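Local coordinates for protein CytC3 (Streptomyces sp., PDB 3GJB) that probably chlorinates an aliphatic aminoacyl group held on a carrier protein, acting as a non-haem iron(II) halogenase that depends on 2-oxoglutarate, at residues K108-E113 with L243-S248; D50-I55 with S306-E311. One frame throughout, in Å; residues are numbered along the deposited sequence.

How the contacts relate
Contact 1 (108-113 with 243-248) reaches the 2-oxoglutarate site through K108. This lysine ends on the distal carboxylate of 2-oxoglutarate, and its side chain lies about 9 Å from the iron(II) ion. Contact 2 (50-55 with 306-311) joins two surface turns away from the metal; the side chain of I55 is about 13 Å from a second bound 2-oxoglutarate, not the one K108 holds. The centres of the two contacts are 32 Å apart and their nearest atoms about 14 Å apart, so they do not touch. Along the chain, contact 2 pairs the more distant residues, and both segments of contact 1 fall between its two halves.

Contact 1. Residues K108-E113 with L243-S248; sequences KYQGDE and LPHTGS. With AKG (2-oxoglutaric acid), chain D.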
loop_
_atom_site.group_PDB
_atom_site.type_symbol
_atom_site.label_atom_id
_atom_site.label_comp_id
_atom_site.label_asym_id
_atom_site.label_seq_id
_atom_site.Cartn_x
_atom_site.Cartn_y
_atom_site.Cartn_z
ATOM N N LYS A 108 -1.779 -13.654 -6.671
ATOM C CA LYS A 108 -1.400 -14.982 -6.223
ATOM C C LYS A 108 -2.157 -15.971 -7.088
ATOM O O LYS A 108 -3.371 -15.881 -7.240
ATOM C CB LYS A 108 -1.712 -15.191 -4.743
ATOM C CG LYS A 108 -0.889 -16.327 -4.174
ATOM C CD LYS A 108 -0.737 -16.213 -2.690
ATOM C CE LYS A 108 0.251 -17.241 -2.184
ATOM N NZ LYS A 108 0.348 -17.165 -0.706
ATOM N N TYR A 109 -1.425 -16.914 -7.658
ATOM C CA TYR A 109 -2.012 -17.883 -8.556
ATOM C C TYR A 109 -1.865 -19.303 -8.056
ATOM O O TYR A 109 -1.034 -19.578 -7.196
ATOM C CB TYR A 109 -1.359 -17.719 -9.928
ATOM C CG TYR A 109 -1.556 -16.325 -10.483
ATOM C CD1 TYR A 109 -2.831 -15.878 -10.824
ATOM C CD2 TYR A 109 -0.479 -15.438 -10.638
ATOM C CE1 TYR A 109 -3.045 -14.588 -11.304
ATOM C CE2 TYR A 109 -0.681 -14.138 -11.122
ATOM C CZ TYR A 109 -1.976 -13.722 -11.453
ATOM O OH TYR A 109 -2.237 -12.448 -11.915
ATOM N N GLN A 110 -2.682 -20.199 -8.596
ATOM C CA GLN A 110 -2.640 -21.602 -8.204
ATOM C C GLN A 110 -1.202 -22.109 -8.283
ATOM O O GLN A 110 -0.515 -21.901 -9.283
ATOM C CB GLN A 110 -3.555 -22.429 -9.125
ATOM C CG GLN A 110 -3.636 -23.930 -8.814
ATOM C CD GLN A 110 -2.429 -24.716 -9.310
ATOM O OE1 GLN A 110 -1.928 -24.482 -10.411
ATOM N NE2 GLN A 110 -1.971 -25.666 -8.506
ATOM N N GLY A 111 -0.743 -22.754 -7.215
ATOM C CA GLY A 111 0.607 -23.280 -7.210
ATOM C C GLY A 111 1.610 -22.414 -6.475
ATOM O O GLY A 111 2.683 -22.892 -6.127
ATOM N N ASP A 112 1.287 -21.145 -6.241
ATOM C CA ASP A 112 2.215 -20.278 -5.526
ATOM C C ASP A 112 2.350 -20.785 -4.103
ATOM O O ASP A 112 1.359 -21.101 -3.442
ATOM C CB ASP A 112 1.729 -18.826 -5.498
ATOM C CG ASP A 112 1.831 -18.146 -6.851
ATOM O OD1 ASP A 112 2.545 -18.671 -7.735
ATOM O OD2 ASP A 112 1.207 -17.076 -7.025
ATOM N N GLU A 113 3.583 -20.863 -3.629
ATOM C CA GLU A 113 3.821 -21.349 -2.286
ATOM C C GLU A 113 3.557 -20.276 -1.247
ATOM O O GLU A 113 3.489 -19.086 -1.562
ATOM C CB GLU A 113 5.252 -21.864 -2.169
ATOM C CG GLU A 113 5.545 -23.015 -3.105
ATOM C CD GLU A 113 6.928 -23.600 -2.891
ATOM O OE1 GLU A 113 7.924 -22.886 -3.156
ATOM O OE2 GLU A 113 7.016 -24.771 -2.452
ATOM N N LEU A 243 -0.239 -18.517 3.222
ATOM C CA LEU A 243 -0.551 -19.876 2.848
ATOM C C LEU A 243 -0.302 -20.072 1.370
ATOM O O LEU A 243 -0.232 -19.111 0.611
ATOM C CB LEU A 243 -2.026 -20.158 3.134
ATOM C CG LEU A 243 -2.441 -20.168 4.601
ATOM C CD1 LEU A 243 -3.954 -20.086 4.701
ATOM C CD2 LEU A 243 -1.907 -21.443 5.253
ATOM N N PRO A 244 -0.132 -21.331 0.949
ATOM C CA PRO A 244 0.092 -21.604 -0.470
ATOM C C PRO A 244 -1.276 -21.520 -1.145
ATOM O O PRO A 244 -2.307 -21.599 -0.480
ATOM C CB PRO A 244 0.650 -23.029 -0.464
ATOM C CG PRO A 244 -0.043 -23.652 0.720
ATOM C CD PRO A 244 0.075 -22.546 1.761
ATOM N N HIS A 245 -1.284 -21.347 -2.459
ATOM C CA HIS A 245 -2.532 -21.263 -3.197
ATOM C C HIS A 245 -2.850 -22.682 -3.648
ATOM O O HIS A 245 -2.155 -23.243 -4.492
ATOM C CB HIS A 245 -2.365 -20.334 -4.402
ATOM C CG HIS A 245 -3.617 -20.143 -5.199
ATOM N ND1 HIS A 245 -4.440 -21.190 -5.556
ATOM C CD2 HIS A 245 -4.162 -19.031 -5.751
ATOM C CE1 HIS A 245 -5.435 -20.733 -6.296
ATOM N NE2 HIS A 245 -5.289 -19.427 -6.430
ATOM N N THR A 246 -3.901 -23.260 -3.084
ATOM C CA THR A 246 -4.276 -24.630 -3.416
ATOM C C THR A 246 -5.648 -24.715 -4.061
ATOM O O THR A 246 -6.298 -25.755 -4.003
ATOM C CB THR A 246 -4.277 -25.515 -2.144
ATOM O OG1 THR A 246 -5.148 -24.938 -1.164
ATOM C CG2 THR A 246 -2.883 -25.599 -1.552
ATOM N N GLY A 247 -6.087 -23.619 -4.672
ATOM C CA GLY A 247 -7.388 -23.591 -5.313
ATOM C C GLY A 247 -7.308 -23.902 -6.789
ATOM O O GLY A 247 -6.342 -24.496 -7.239
ATOM N N SER A 248 -8.322 -23.504 -7.548
ATOM C CA SER A 248 -8.328 -23.756 -8.983
ATOM C C SER A 248 -7.468 -22.734 -9.717
ATOM O O SER A 248 -7.178 -21.662 -9.193
ATOM C CB SER A 248 -9.752 -23.691 -9.525
ATOM O OG SER A 248 -10.190 -22.349 -9.578
HETATM C C1 AKG D . 4.231 -10.341 2.109
HETATM O O1 AKG D . 3.667 -9.563 1.357
HETATM O O2 AKG D . 4.979 -9.857 3.109
HETATM C C2 AKG D . 4.088 -11.820 1.909
HETATM O O5 AKG D . 4.653 -12.626 2.657
HETATM C C3 AKG D . 3.233 -12.296 0.762
HETATM C C4 AKG D . 3.221 -13.807 0.696
HETATM C C5 AKG D . 2.362 -14.267 -0.441
HETATM O O3 AKG D . 1.782 -13.469 -1.153
HETATM O O4 AKG D . 2.245 -15.579 -0.660
HETATM O O HOH W 1 -4.263 -26.438 -6.651
#
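H245 gives its backbone N to D112 O (2.8 Å), nearly in line with the C=O, and takes G111 N on its own O at 3.1 Å, so two straight backbone bonds tie the type II turn 109-112 to the loop 243-248. The turn is closed by D112 N to Y109 O and braced by the D112 carboxylate, whose OD2 receives Y109 N at 2.7 Å from above its plane. With CG anti to the backbone N (chi1 -178°), the H245 ring has Y109 C and Q110 CA over one face, the latter a CH-pi contact 3.4 Å from the centroid, and K108 O at its edge, near the plane. H245 NE2 is satisfied by D251 O. One water accepts from Q110 NE2 (3.0 Å) and donates to G247 O (2.9 Å). The K108 chain is extended, and its NZ is shared among L243 O, G161 O and 2-oxoglutarate O4. The modelled contacts to L243 O and O4 are very short, which makes their exact lengths doubtful. S242 OG also bonds the ligand. K108 thus holds the distal carboxylate, a role usually taken by arginine in 2-oxoglutarate-dependent iron(II) enzymes, consistent with a cupin-fold halogenase of the PhyH family.

Contact 2. Residues D50-I55 with S306-E311; sequences DRSLAI and SQRGYE
Two type I turns meet at the protein surface, R51-A54 and S306-G309, with L53 of the first packed against Q307 and R308 of the second. An Asx turn overlaps the start of the first, D50 OD1 accepting S52 N at 3.0 Å from above the carboxylate plane. In the second, S306 OG accepts Y310 N; its bond to R308 N, which would make an ST turn, is less certain. No direct hydrogen bond crosses between the two segments; the join rests on one salt bridge, one water and apolar contacts. The long R308 side chain, extended from CG to NE, reaches over L53. L53 CD1 sits 3.7 Å above the guanidinium plane, over its centre, and also touches R308 CG at 3.5 Å. At the edge of the same group, near its plane, D50 OD2 forms the salt bridge to R308 NH2 (3.3 Å), with carboxylate and guanidinium planes turned 80° apart. A water ties the other nitrogen into the first turn: it accepts from R308 NH1 at 3.3 Å and from L53 N at 2.7 Å, and donates to D50 O. R308 NH1 also bonds D73 O, so the guanidinium is gripped from several directions. On the other flank, chi1 of Q307 (-68°, CG anti to the carbonyl carbon) sets CG 3.2 Å from L53 O and against I55 CG2, while the chi2 bend turns only the amide end; the I55 and Q307 side chains cross at about a right angle. The first segment follows helix 34-48, and the second belongs to the C-terminal tail that comes after strand 289-292, an outermost strand of the main sheet. L72 backs both, touched by I55 and backbone-bonded to Q307, while R308 and Y310 lean on D75 in helix 75-82.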
loop_
_atom_site.group_PDB
_atom_site.type_symbol
_atom_site.label_atom_id
_atom_site.label_comp_id
_atom_site.label_asym_id
_atom_site.label_seq_id
_atom_site.Cartn_x
_atom_site.Cartn_y
_atom_site.Cartn_z
ATOM N N ASP A 50 -2.673 -0.680 -20.273
ATOM C CA ASP A 50 -2.186 0.488 -21.004
ATOM C C ASP A 50 -1.220 1.269 -20.127
ATOM O O ASP A 50 -1.612 1.844 -19.112
ATOM C CB ASP A 50 -3.364 1.373 -21.426
ATOM C CG ASP A 50 -2.924 2.731 -21.964
ATOM O OD1 ASP A 50 -1.824 2.830 -22.550
ATOM O OD2 ASP A 50 -3.694 3.705 -21.814
ATOM N N ARG A 51 0.047 1.288 -20.521
ATOM C CA ARG A 51 1.063 1.982 -19.742
ATOM C C ARG A 51 1.495 3.295 -20.376
ATOM O O ARG A 51 2.489 3.886 -19.957
ATOM C CB ARG A 51 2.294 1.082 -19.550
ATOM C CG ARG A 51 2.039 -0.194 -18.750
ATOM C CD ARG A 51 3.336 -0.953 -18.507
ATOM N NE ARG A 51 4.265 -0.175 -17.689
ATOM C CZ ARG A 51 4.153 -0.001 -16.374
ATOM N NH1 ARG A 51 3.156 -0.557 -15.702
ATOM N NH2 ARG A 51 5.035 0.752 -15.727
ATOM N N SER A 52 0.737 3.755 -21.369
ATOM C CA SER A 52 1.068 4.991 -22.073
ATOM C C SER A 52 1.375 6.157 -21.140
ATOM O O SER A 52 2.192 7.010 -21.467
ATOM C CB SER A 52 -0.062 5.389 -23.026
ATOM O OG SER A 52 -1.132 5.994 -22.324
ATOM N N LEU A 53 0.731 6.198 -19.981
ATOM C CA LEU A 53 0.965 7.290 -19.041
ATOM C C LEU A 53 1.501 6.826 -17.689
ATOM O O LEU A 53 1.470 7.571 -16.711
ATOM C CB LEU A 53 -0.324 8.088 -18.832
ATOM C CG LEU A 53 -0.859 8.849 -20.048
ATOM C CD1 LEU A 53 -2.183 9.495 -19.700
ATOM C CD2 LEU A 53 0.143 9.904 -20.482
ATOM N N ALA A 54 1.983 5.593 -17.622
ATOM C CA ALA A 54 2.523 5.086 -16.367
ATOM C C ALA A 54 3.814 5.855 -16.115
ATOM O O ALA A 54 4.564 6.124 -17.048
ATOM C CB ALA A 54 2.805 3.598 -16.489
ATOM N N ILE A 55 4.085 6.219 -14.870
ATOM C CA ILE A 55 5.306 6.961 -14.614
ATOM C C ILE A 55 6.585 6.141 -14.793
ATOM O O ILE A 55 7.646 6.720 -15.025
ATOM C CB ILE A 55 5.302 7.618 -13.218
ATOM C CG1 ILE A 55 5.339 6.564 -12.119
ATOM C CG2 ILE A 55 4.071 8.484 -13.074
ATOM C CD1 ILE A 55 5.687 7.146 -10.764
ATOM N N SER A 306 -2.355 13.625 -11.040
ATOM C CA SER A 306 -1.948 12.371 -11.656
ATOM C C SER A 306 -1.609 12.629 -13.112
ATOM O O SER A 306 -1.933 13.693 -13.642
ATOM C CB SER A 306 -3.083 11.347 -11.583
ATOM O OG SER A 306 -3.962 11.488 -12.688
ATOM N N GLN A 307 -0.962 11.657 -13.756
ATOM C CA GLN A 307 -0.579 11.777 -15.155
ATOM C C GLN A 307 -1.782 11.971 -16.052
ATOM O O GLN A 307 -1.626 12.274 -17.230
ATOM C CB GLN A 307 0.158 10.533 -15.635
ATOM C CG GLN A 307 1.521 10.327 -15.037
ATOM C CD GLN A 307 2.371 11.573 -15.106
ATOM O OE1 GLN A 307 2.380 12.383 -14.179
ATOM N NE2 GLN A 307 3.081 11.745 -16.213
ATOM N N ARG A 308 -2.977 11.767 -15.508
ATOM C CA ARG A 308 -4.186 11.921 -16.299
ATOM C C ARG A 308 -5.014 13.123 -15.894
ATOM O O ARG A 308 -6.142 13.296 -16.365
ATOM C CB ARG A 308 -5.050 10.662 -16.234
ATOM C CG ARG A 308 -4.683 9.645 -17.292
ATOM C CD ARG A 308 -5.778 8.608 -17.506
ATOM N NE ARG A 308 -5.416 7.716 -18.600
ATOM C CZ ARG A 308 -4.449 6.805 -18.531
ATOM N NH1 ARG A 308 -3.753 6.655 -17.412
ATOM N NH2 ARG A 308 -4.153 6.068 -19.590
ATOM N N GLY A 309 -4.460 13.952 -15.018
ATOM C CA GLY A 309 -5.176 15.138 -14.607
ATOM C C GLY A 309 -6.058 14.938 -13.399
ATOM O O GLY A 309 -6.885 15.795 -13.077
ATOM N N TYR A 310 -5.908 13.810 -12.721
ATOM C CA TYR A 310 -6.714 13.593 -11.536
ATOM C C TYR A 310 -6.106 14.457 -10.436
ATOM O O TYR A 310 -4.953 14.276 -10.046
ATOM C CB TYR A 310 -6.709 12.117 -11.135
ATOM C CG TYR A 310 -7.610 11.819 -9.967
ATOM C CD1 TYR A 310 -7.203 12.088 -8.658
ATOM C CD2 TYR A 310 -8.888 11.293 -10.166
ATOM C CE1 TYR A 310 -8.044 11.842 -7.578
ATOM C CE2 TYR A 310 -9.735 11.046 -9.095
ATOM C CZ TYR A 310 -9.308 11.322 -7.810
ATOM O OH TYR A 310 -10.147 11.078 -6.754
ATOM N N GLU A 311 -6.886 15.411 -9.954
ATOM C CA GLU A 311 -6.431 16.309 -8.914
ATOM C C GLU A 311 -6.519 15.677 -7.528
ATOM O O GLU A 311 -7.575 15.205 -7.120
ATOM C CB GLU A 311 -7.263 17.593 -8.950
ATOM C CG GLU A 311 -6.912 18.590 -7.856
ATOM C CD GLU A 311 -5.699 19.439 -8.190
ATOM O OE1 GLU A 311 -4.739 18.909 -8.796
ATOM O OE2 GLU A 311 -5.709 20.640 -7.832
HETATM O O HOH W 2 -1.233 4.880 -18.587
#